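Dihydroorotase (Saccharomyces cerevisiae S288C, PDB 6L0A) catalyses the zinc-dependent conversion of N-carbamoyl-L-aspartate to (S)-dihydroorotate, the third step of de novo pyrimidine biosynthesis. Local coordinates at residues C[82-85]-C[86-89]; C[121-124]-C[125-129]; C[149-152]-C[153-157]; C[187-190]-C[191-195]. One frame throughout, in Å; residues are numbered along the deposited sequence.

Contact 1 of 4, residues C[82-85]-C[86-89]; sequences PDLI and HEAA
His86 folds back along the helix onto Pro82, one turn earlier, and this is the close-packed side of the contact. The CG of His86 stands anti to its own carbonyl carbon (chi1 -72°), which swings the imidazole toward the start of the helix; its CD2 comes to 3.1 Å from Pro82 O, approaching with the ring oblique to that oxygen. The same carbonyl takes the backbone bond of the turn, His86 N to Pro82 O at 3.0 Å and nearly straight (170°). Proline suits this first residue, since a helix needs no N-H from its opening turn. The ring is held from outside as well, by a hydrogen bond from ND1 to Glu130. An alanine in place of His86 would probably leave the Glu130 carboxylate without this mate and open a gap beside Ala126, against which the imidazole rests. Ala88 belongs to the packed part too: it is small enough to be buried, its CB 3.3 Å from Leu84 O.

Elsewhere the grip is looser. The side chains of Leu84 and Glu87 meet at Leu84 CD1 and Glu87 OE1, 3.7 Å apart, the two chains crossing at a slant. Glu87 is extended and exposed, as is fitting for a long charged residue on the outer side, and the carboxylate of Asp83 lies on that exposed side too. Around the helix, Pro82 and His86 lean on helix 121-130, Leu84 and Ala88 pack on Phe74, Ile85 reaches Val97 and Leu132, and Glu87 and Ala88 meet Leu51 of helix 51-64.

Contact 2 of 4, residues C[121-124]-C[125-129]; sequences YPIF and KAMQE
A sulfur set against the edge of a phenyl ring is the unusual feature here: Met127 SD lies beside Phe124, 5.4 Å from the ring centroid and 84° off the ring normal. This is a Met-aromatic contact made at the edge, where the ring hydrogens carry a slight positive charge and the polarisable sulfur is a suitable neighbour. The nearest ring atom is Phe124 CD1, 4.1 Å from Met127 SD. Both side chains run alongside one another in the same direction, because each has CG anti to its carbonyl carbon (chi1 -58° in Phe124, -68° in Met127). The thioether then bends only at its last torsion. The sulfur also meets Ile123, whose CG2 is likewise 4.1 Å from Met127 SD.

Underneath, the turn is held by Met127 N donating to Ile123 O at 2.8 Å and by Gln128 N donating to Phe124 O, also at 2.8 Å. Pro122 fits the opening turn because no N-H is required there, and Lys125 carries its charge out on the exposed side. Tyr121 and Gln128 send their polar ends elsewhere, the hydroxyl to Asp170 and the amide oxygen to Asn173 N.

Phe124 and Met127 form the strand-facing side of helix 121-130, resting on Leu134 of strand 133-136; Phe124 also reaches Leu167 of helix 156-170, while Ile123 packs on Pro82 of helix 82-90. A helix laid by its apolar side on the strand that follows it is typical of the TIM-barrel fold of the metal-dependent hydrolases.

Contact 3 of 4, residues C[149-152]-C[153-157]; sequences EPIH and VLNAE
Val153 meets His152 through its backbone N, which lies at the edge of the imidazole near the ring plane and gives its hydrogen bond to Asp219 of the second subunit. Leu154 comes next and binds the same ring directly: its N donates to His152 ND1 at 3.1 Å, in the ring plane but bent (140°), so ND1 serves as an acceptor. The Leu154 side chain packs on Leu154 of the second subunit, a fitting place for an apolar residue. With a weak bond from Asn155 N to His152 O, residues 152-155 come close to a type I turn, in the loop joining strand 133-136 to helix 156-170; in a TIM barrel such loops stand at the active-site end.

Asn155 is the main partner of His152. Its CG takes the crowded position between backbone N and carbonyl carbon (chi1 68°), which lays the amide flat over one face of the His152 ring, the planes 4° apart and OD1 over the ring centre. That oxygen accepts from His152 N at 2.8 Å, while ND2 donates to Pro150 O at 3.2 Å; one amide thus ties down two successive peptides. The single methyl of Ala156 lies close to both earlier residues, with CB 3.9 Å from Ile151 CG2 and 3.2 Å from His152 O, and is about 8 Å, side chain to side chain, from the zinc ligand His137.

Contact 4 of 4, residues C[187-190]-C[191-195]; sequences IKTI and EDINK
Asn194 turns its amide back beneath Ile190: CG stands anti to the carbonyl carbon (chi1 -73°) and chi2 of -84° swings ND2 onto Ile190 O. The bond is 2.9 Å long from Asn194 ND2 to Ile190 O and almost straight (172°), with the oxygen in the amide plane. Asn194 N also donates to Ile190 O, at 3.2 Å and less directly, arriving from the opposite face of the carbonyl; two bonds therefore grip one oxygen. The second hydrogen of ND2 can serve Val205 O, to which ND2 is also bonded. Asparagine suits this buried spot, just where the backbone leaves helical angles, because a short amide can satisfy two carbonyls at once. A leucine here would probably leave Val205 O without this donor and Ile190 O with the backbone N-H alone.

On the neighbouring side of the helix, Thr189 CG2 meets Ile193 CD1 at 4.0 Å, above a regular bond from Ile193 N to Thr189 O. Glu191 CG passes 3.5 Å from Ile187 O, and Ile187 CG2 lies 4.2 Å from Glu191 CD. Ile187 and Ile190 face Phe253, Ile190 and Ile193 touch Val205, and Thr189 rests on helix 156-170. This is the helix of a beta-alpha-beta unit, strand 175-178, helix 184-193, strand 205-209, the repeating element of a TIM barrel.

From the N terminus the four contacts follow one another in series, none nesting or crossing, and each closes just a turn or so of chain: helical turns in contacts 1, 2 and 4, the loop entering helix 156-170 in contact 3. Contacts 1 and 2 touch, since helices 82-90 and 121-130 are packed together through pairs such as Pro82 with Pro122 and His86 with Glu129. Contacts 3 and 4 lie closer to the zinc site. The nearest atoms of contact 3 and contact 4 are about 6 Å apart, without touching; helix 156-170, which contact 3 opens, packs on both 121-130 and 184-193. Contact 3 alone of the four meets the second subunit.

Contact 1 of 4, residues C[82-85]-C[86-89]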
loop_
_atom_site.group_PDB
_atom_site.type_symbol
_atom_site.label_atom_id
_atom_site.label_comp_id
_atom_site.label_asym_id
_atom_site.label_seq_id
_atom_site.Cartn_x
_atom_site.Cartn_y
_atom_site.Cartn_z
ATOM N N PRO C 82 -23.808 -25.869 -16.655
ATOM C CA PRO C 82 -25.165 -25.703 -16.102
ATOM C C PRO C 82 -25.744 -26.970 -15.500
ATOM O O PRO C 82 -26.457 -26.908 -14.492
ATOM C CB PRO C 82 -25.981 -25.226 -17.314
ATOM C CG PRO C 82 -24.979 -24.565 -18.209
ATOM C CD PRO C 82 -23.691 -25.331 -18.024
ATOM N N ASP C 83 -25.460 -28.130 -16.093
ATOM C CA ASP C 83 -25.979 -29.373 -15.530
ATOM C C ASP C 83 -25.413 -29.609 -14.135
ATOM O O ASP C 83 -26.136 -30.041 -13.229
ATOM C CB ASP C 83 -25.666 -30.540 -16.467
ATOM C CG ASP C 83 -26.419 -30.438 -17.791
ATOM O OD1 ASP C 83 -27.431 -31.156 -17.954
ATOM O OD2 ASP C 83 -26.013 -29.630 -18.663
ATOM N N LEU C 84 -24.130 -29.281 -13.928
ATOM C CA LEU C 84 -23.524 -29.446 -12.609
ATOM C C LEU C 84 -24.134 -28.485 -11.597
ATOM O O LEU C 84 -24.284 -28.830 -10.420
ATOM C CB LEU C 84 -22.015 -29.246 -12.702
ATOM C CG LEU C 84 -21.281 -29.193 -11.361
ATOM C CD1 LEU C 84 -21.581 -30.443 -10.527
ATOM C CD2 LEU C 84 -19.786 -29.021 -11.564
ATOM N N ILE C 85 -24.483 -27.273 -12.032
ATOM C CA ILE C 85 -25.185 -26.337 -11.156
ATOM C C ILE C 85 -26.519 -26.927 -10.704
ATOM O O ILE C 85 -26.853 -26.926 -9.513
ATOM C CB ILE C 85 -25.383 -24.988 -11.872
ATOM C CG1 ILE C 85 -24.032 -24.346 -12.202
ATOM C CG2 ILE C 85 -26.282 -24.064 -11.046
ATOM C CD1 ILE C 85 -23.236 -23.889 -10.971
ATOM N N HIS C 86 -27.310 -27.429 -11.658
ATOM C CA HIS C 86 -28.586 -28.054 -11.320
ATOM C C HIS C 86 -28.384 -29.254 -10.398
ATOM O O HIS C 86 -29.102 -29.418 -9.407
ATOM C CB HIS C 86 -29.315 -28.475 -12.602
ATOM C CG HIS C 86 -29.865 -27.327 -13.393
ATOM N ND1 HIS C 86 -30.907 -26.546 -12.946
ATOM C CD2 HIS C 86 -29.517 -26.832 -14.605
ATOM C CE1 HIS C 86 -31.178 -25.617 -13.847
ATOM N NE2 HIS C 86 -30.343 -25.766 -14.861
ATOM N N GLU C 87 -27.403 -30.101 -10.715
ATOM C CA GLU C 87 -27.139 -31.292 -9.914
ATOM C C GLU C 87 -26.756 -30.926 -8.482
ATOM O O GLU C 87 -27.321 -31.461 -7.519
ATOM C CB GLU C 87 -26.036 -32.112 -10.578
ATOM C CG GLU C 87 -25.659 -33.377 -9.844
ATOM C CD GLU C 87 -24.576 -34.168 -10.564
ATOM O OE1 GLU C 87 -23.485 -33.605 -10.802
ATOM O OE2 GLU C 87 -24.812 -35.354 -10.889
ATOM N N ALA C 88 -25.789 -30.015 -8.321
ATOM C CA ALA C 88 -25.345 -29.624 -6.984
ATOM C C ALA C 88 -26.462 -28.949 -6.206
ATOM O O ALA C 88 -26.602 -29.161 -4.997
ATOM C CB ALA C 88 -24.134 -28.694 -7.080
ATOM N N ALA C 89 -27.265 -28.126 -6.882
ATOM C CA ALA C 89 -28.345 -27.416 -6.210
ATOM C C ALA C 89 -29.394 -28.386 -5.690
ATOM O O ALA C 89 -29.841 -28.284 -4.540
ATOM C CB ALA C 89 -28.984 -26.406 -7.160
#

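Contact 2 of 4, residues C[121-124]-C[125-129]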
loop_
_atom_site.group_PDB
_atom_site.type_symbol
_atom_site.label_atom_id
_atom_site.label_comp_id
_atom_site.label_asym_id
_atom_site.label_seq_id
_atom_site.Cartn_x
_atom_site.Cartn_y
_atom_site.Cartn_z
ATOM N N TYR C 121 -22.945 -16.834 -18.963
ATOM C CA TYR C 121 -24.383 -16.599 -18.864
ATOM C C TYR C 121 -25.194 -17.893 -18.754
ATOM O O TYR C 121 -26.187 -17.899 -18.007
ATOM C CB TYR C 121 -24.849 -15.729 -20.043
ATOM C CG TYR C 121 -24.853 -14.251 -19.699
ATOM C CD1 TYR C 121 -23.820 -13.692 -18.956
ATOM C CD2 TYR C 121 -25.896 -13.422 -20.096
ATOM C CE1 TYR C 121 -23.820 -12.343 -18.615
ATOM C CE2 TYR C 121 -25.909 -12.074 -19.767
ATOM C CZ TYR C 121 -24.864 -11.538 -19.022
ATOM O OH TYR C 121 -24.861 -10.198 -18.691
ATOM N N PRO C 122 -24.841 -18.996 -19.420
ATOM C CA PRO C 122 -25.556 -20.257 -19.137
ATOM C C PRO C 122 -25.452 -20.703 -17.682
ATOM O O PRO C 122 -26.422 -21.250 -17.139
ATOM C CB PRO C 122 -24.888 -21.251 -20.092
ATOM C CG PRO C 122 -24.457 -20.409 -21.241
ATOM C CD PRO C 122 -23.971 -19.124 -20.605
ATOM N N ILE C 123 -24.304 -20.475 -17.033
ATOM C CA ILE C 123 -24.183 -20.769 -15.604
ATOM C C ILE C 123 -25.138 -19.899 -14.800
ATOM O O ILE C 123 -25.874 -20.388 -13.935
ATOM C CB ILE C 123 -22.731 -20.576 -15.134
ATOM C CG1 ILE C 123 -21.756 -21.443 -15.945
ATOM C CG2 ILE C 123 -22.616 -20.861 -13.617
ATOM C CD1 ILE C 123 -21.950 -22.932 -15.752
ATOM N N PHE C 124 -25.126 -18.586 -15.055
ATOM C CA PHE C 124 -25.977 -17.679 -14.285
ATOM C C PHE C 124 -27.456 -17.988 -14.488
ATOM O O PHE C 124 -28.257 -17.847 -13.552
ATOM C CB PHE C 124 -25.690 -16.222 -14.664
ATOM C CG PHE C 124 -24.260 -15.808 -14.459
ATOM C CD1 PHE C 124 -23.474 -16.419 -13.493
ATOM C CD2 PHE C 124 -23.696 -14.809 -15.234
ATOM C CE1 PHE C 124 -22.153 -16.031 -13.295
ATOM C CE2 PHE C 124 -22.357 -14.423 -15.050
ATOM C CZ PHE C 124 -21.595 -15.032 -14.078
ATOM N N LYS C 125 -27.839 -18.412 -15.697
ATOM C CA LYS C 125 -29.225 -18.808 -15.917
ATOM C C LYS C 125 -29.590 -20.010 -15.058
ATOM O O LYS C 125 -30.663 -20.042 -14.443
ATOM C CB LYS C 125 -29.458 -19.105 -17.404
ATOM C CG LYS C 125 -30.935 -19.167 -17.851
ATOM C CD LYS C 125 -31.832 -18.088 -17.202
ATOM C CE LYS C 125 -31.419 -16.637 -17.509
ATOM N NZ LYS C 125 -31.521 -16.204 -18.937
ATOM N N ALA C 126 -28.695 -21.000 -14.979
ATOM C CA ALA C 126 -28.951 -22.163 -14.130
ATOM C C ALA C 126 -29.001 -21.769 -12.657
ATOM O O ALA C 126 -29.895 -22.202 -11.918
ATOM C CB ALA C 126 -27.884 -23.233 -14.377
ATOM N N MET C 127 -28.059 -20.930 -12.213
ATOM C CA MET C 127 -28.106 -20.444 -10.836
ATOM C C MET C 127 -29.421 -19.740 -10.536
ATOM O O MET C 127 -30.006 -19.930 -9.460
ATOM C CB MET C 127 -26.936 -19.494 -10.571
ATOM C CG MET C 127 -25.595 -20.183 -10.585
ATOM S SD MET C 127 -24.258 -18.992 -10.395
ATOM C CE MET C 127 -24.605 -18.465 -8.711
ATOM N N GLN C 128 -29.881 -18.889 -11.459
ATOM C CA GLN C 128 -31.118 -18.142 -11.237
ATOM C C GLN C 128 -32.300 -19.090 -11.061
ATOM O O GLN C 128 -33.131 -18.908 -10.162
ATOM C CB GLN C 128 -31.356 -17.178 -12.402
ATOM C CG GLN C 128 -32.530 -16.216 -12.214
ATOM C CD GLN C 128 -32.601 -15.151 -13.306
ATOM O OE1 GLN C 128 -32.647 -13.948 -13.018
ATOM N NE2 GLN C 128 -32.613 -15.589 -14.564
ATOM N N GLU C 129 -32.374 -20.120 -11.897
ATOM C CA GLU C 129 -33.462 -21.084 -11.784
ATOM C C GLU C 129 -33.401 -21.863 -10.474
ATOM O O GLU C 129 -34.439 -22.310 -9.974
ATOM C CB GLU C 129 -33.425 -22.046 -12.967
ATOM C CG GLU C 129 -33.765 -21.407 -14.296
ATOM C CD GLU C 129 -33.409 -22.298 -15.469
ATOM O OE1 GLU C 129 -32.881 -23.409 -15.236
ATOM O OE2 GLU C 129 -33.651 -21.889 -16.624
#

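Contact 3 of 4, residues C[149-152]-C[153-157]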
loop_
_atom_site.group_PDB
_atom_site.type_symbol
_atom_site.label_atom_id
_atom_site.label_comp_id
_atom_site.label_asym_id
_atom_site.label_seq_id
_atom_site.Cartn_x
_atom_site.Cartn_y
_atom_site.Cartn_z
ATOM N N GLU C 149 -9.082 4.111 -19.750
ATOM C CA GLU C 149 -8.941 4.289 -18.311
ATOM C C GLU C 149 -7.940 3.310 -17.701
ATOM O O GLU C 149 -8.111 2.087 -17.824
ATOM C CB GLU C 149 -10.307 4.099 -17.641
ATOM C CG GLU C 149 -11.365 5.146 -18.008
ATOM C CD GLU C 149 -12.726 4.529 -18.355
ATOM O OE1 GLU C 149 -12.777 3.611 -19.205
ATOM O OE2 GLU C 149 -13.749 4.964 -17.779
ATOM N N PRO C 150 -6.891 3.782 -17.039
ATOM C CA PRO C 150 -6.076 2.851 -16.250
ATOM C C PRO C 150 -6.875 2.344 -15.057
ATOM O O PRO C 150 -7.700 3.062 -14.487
ATOM C CB PRO C 150 -4.861 3.687 -15.826
ATOM C CG PRO C 150 -5.307 5.102 -15.947
ATOM C CD PRO C 150 -6.370 5.159 -17.002
ATOM N N ILE C 151 -6.656 1.077 -14.726
ATOM C CA ILE C 151 -7.261 0.420 -13.573
ATOM C C ILE C 151 -6.131 -0.026 -12.657
ATOM O O ILE C 151 -5.165 -0.651 -13.116
ATOM C CB ILE C 151 -8.132 -0.780 -13.993
ATOM C CG1 ILE C 151 -9.327 -0.301 -14.822
ATOM C CG2 ILE C 151 -8.618 -1.573 -12.754
ATOM C CD1 ILE C 151 -10.167 -1.450 -15.402
ATOM N N HIS C 152 -6.247 0.310 -11.372
ATOM C CA HIS C 152 -5.245 -0.010 -10.365
ATOM C C HIS C 152 -5.983 -0.406 -9.090
ATOM O O HIS C 152 -7.219 -0.392 -9.039
ATOM C CB HIS C 152 -4.312 1.181 -10.133
ATOM C CG HIS C 152 -5.039 2.473 -9.986
ATOM N ND1 HIS C 152 -5.765 2.787 -8.864
ATOM C CD2 HIS C 152 -5.195 3.512 -10.841
ATOM C CE1 HIS C 152 -6.320 3.976 -9.016
ATOM N NE2 HIS C 152 -5.994 4.436 -10.212
ATOM N N VAL C 153 -5.230 -0.755 -8.043
ATOM C CA VAL C 153 -5.880 -1.314 -6.859
ATOM C C VAL C 153 -6.832 -0.321 -6.204
ATOM O O VAL C 153 -7.711 -0.725 -5.443
ATOM C CB VAL C 153 -4.839 -1.815 -5.833
ATOM C CG1 VAL C 153 -4.068 -3.031 -6.376
ATOM C CG2 VAL C 153 -3.885 -0.676 -5.442
ATOM N N LEU C 154 -6.685 0.977 -6.462
ATOM C CA LEU C 154 -7.553 1.920 -5.771
ATOM C C LEU C 154 -8.885 2.145 -6.470
ATOM O O LEU C 154 -9.876 2.448 -5.792
ATOM C CB LEU C 154 -6.863 3.271 -5.609
ATOM C CG LEU C 154 -5.839 3.356 -4.501
ATOM C CD1 LEU C 154 -5.239 4.727 -4.602
ATOM C CD2 LEU C 154 -6.456 3.116 -3.124
ATOM N N ASN C 155 -8.943 2.034 -7.796
ATOM C CA ASN C 155 -10.210 2.211 -8.495
ATOM C C ASN C 155 -10.761 0.916 -9.085
ATOM O O ASN C 155 -11.759 0.962 -9.811
ATOM C CB ASN C 155 -10.093 3.295 -9.585
ATOM C CG ASN C 155 -9.195 2.898 -10.751
ATOM O OD1 ASN C 155 -8.592 1.813 -10.781
ATOM N ND2 ASN C 155 -9.113 3.785 -11.740
ATOM N N ALA C 156 -10.145 -0.242 -8.793
ATOM C CA ALA C 156 -10.579 -1.481 -9.452
ATOM C C ALA C 156 -11.995 -1.885 -9.041
ATOM O O ALA C 156 -12.722 -2.485 -9.843
ATOM C CB ALA C 156 -9.589 -2.611 -9.162
ATOM N N GLU C 157 -12.404 -1.561 -7.808
ATOM C CA GLU C 157 -13.762 -1.847 -7.359
ATOM C C GLU C 157 -14.775 -0.926 -8.041
ATOM O O GLU C 157 -15.791 -1.389 -8.578
ATOM C CB GLU C 157 -13.846 -1.708 -5.839
ATOM C CG GLU C 157 -15.231 -1.896 -5.297
ATOM C CD GLU C 157 -15.251 -1.919 -3.784
ATOM O OE1 GLU C 157 -15.904 -1.051 -3.191
ATOM O OE2 GLU C 157 -14.603 -2.797 -3.184
#

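Contact 4 of 4, residues C[187-190]-C[191-195]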
loop_
_atom_site.group_PDB
_atom_site.type_symbol
_atom_site.label_atom_id
_atom_site.label_comp_id
_atom_site.label_asym_id
_atom_site.label_seq_id
_atom_site.Cartn_x
_atom_site.Cartn_y
_atom_site.Cartn_z
ATOM N N ILE C 187 -20.804 1.581 -2.060
ATOM C CA ILE C 187 -21.918 1.749 -1.124
ATOM C C ILE C 187 -23.067 2.494 -1.798
ATOM O O ILE C 187 -24.236 2.092 -1.701
ATOM C CB ILE C 187 -21.455 2.475 0.152
ATOM C CG1 ILE C 187 -20.463 1.622 0.952
ATOM C CG2 ILE C 187 -22.649 2.825 1.037
ATOM C CD1 ILE C 187 -20.902 0.167 1.139
ATOM N N LYS C 188 -22.752 3.591 -2.495
ATOM C CA LYS C 188 -23.785 4.348 -3.200
ATOM C C LYS C 188 -24.505 3.487 -4.228
ATOM O O LYS C 188 -25.724 3.598 -4.400
ATOM C CB LYS C 188 -23.176 5.559 -3.901
ATOM C CG LYS C 188 -22.798 6.702 -3.012
ATOM C CD LYS C 188 -22.547 7.910 -3.898
ATOM C CE LYS C 188 -21.791 8.976 -3.180
ATOM N NZ LYS C 188 -21.541 10.117 -4.102
ATOM N N THR C 189 -23.768 2.639 -4.941
ATOM C CA THR C 189 -24.400 1.812 -5.963
ATOM C C THR C 189 -25.321 0.765 -5.342
ATOM O O THR C 189 -26.444 0.561 -5.828
ATOM C CB THR C 189 -23.332 1.164 -6.842
ATOM O OG1 THR C 189 -22.729 2.176 -7.654
ATOM C CG2 THR C 189 -23.943 0.088 -7.759
ATOM N N ILE C 190 -24.879 0.107 -4.260
ATOM C CA ILE C 190 -25.749 -0.845 -3.565
ATOM C C ILE C 190 -26.980 -0.130 -3.021
ATOM O O ILE C 190 -28.096 -0.660 -3.062
ATOM C CB ILE C 190 -24.981 -1.568 -2.443
ATOM C CG1 ILE C 190 -23.791 -2.339 -3.021
ATOM C CG2 ILE C 190 -25.908 -2.512 -1.656
ATOM C CD1 ILE C 190 -24.198 -3.436 -3.982
ATOM N N GLU C 191 -26.797 1.089 -2.509
ATOM C CA GLU C 191 -27.930 1.830 -1.963
ATOM C C GLU C 191 -28.943 2.160 -3.052
ATOM O O GLU C 191 -30.157 2.030 -2.849
ATOM C CB GLU C 191 -27.433 3.097 -1.270
ATOM C CG GLU C 191 -27.057 2.880 0.197
ATOM C CD GLU C 191 -26.613 4.159 0.872
ATOM O OE1 GLU C 191 -26.135 5.070 0.162
ATOM O OE2 GLU C 191 -26.734 4.250 2.111
ATOM N N ASP C 192 -28.463 2.535 -4.234
ATOM C CA ASP C 192 -29.368 2.922 -5.303
ATOM C C ASP C 192 -30.041 1.725 -5.967
ATOM O O ASP C 192 -31.208 1.816 -6.360
ATOM C CB ASP C 192 -28.618 3.771 -6.322
ATOM C CG ASP C 192 -28.256 5.108 -5.758
ATOM O OD1 ASP C 192 -27.269 5.713 -6.228
ATOM O OD2 ASP C 192 -28.955 5.543 -4.805
ATOM N N ILE C 193 -29.347 0.590 -6.085
ATOM C CA ILE C 193 -30.006 -0.635 -6.523
ATOM C C ILE C 193 -31.154 -0.979 -5.580
ATOM O O ILE C 193 -32.185 -1.511 -6.011
ATOM C CB ILE C 193 -28.973 -1.780 -6.612
ATOM C CG1 ILE C 193 -27.989 -1.510 -7.753
ATOM C CG2 ILE C 193 -29.644 -3.126 -6.800
ATOM C CD1 ILE C 193 -26.930 -2.615 -7.924
ATOM N N ASN C 194 -31.011 -0.659 -4.296
ATOM C CA ASN C 194 -32.017 -0.965 -3.297
ATOM C C ASN C 194 -32.872 0.251 -2.943
ATOM O O ASN C 194 -33.379 0.347 -1.819
ATOM C CB ASN C 194 -31.340 -1.535 -2.045
ATOM C CG ASN C 194 -30.845 -2.946 -2.263
ATOM O OD1 ASN C 194 -31.602 -3.901 -2.126
ATOM N ND2 ASN C 194 -29.568 -3.085 -2.624
ATOM N N LYS C 195 -33.045 1.173 -3.884
ATOM C CA LYS C 195 -33.848 2.380 -3.644
ATOM C C LYS C 195 -35.277 2.066 -3.229
ATOM O O LYS C 195 -35.816 2.747 -2.339
ATOM C CB LYS C 195 -33.878 3.247 -4.913
ATOM C CG LYS C 195 -32.730 4.221 -5.073
ATOM C CD LYS C 195 -33.002 5.179 -6.220
ATOM C CE LYS C 195 -33.677 6.448 -5.715
ATOM N NZ LYS C 195 -34.020 7.400 -6.813
#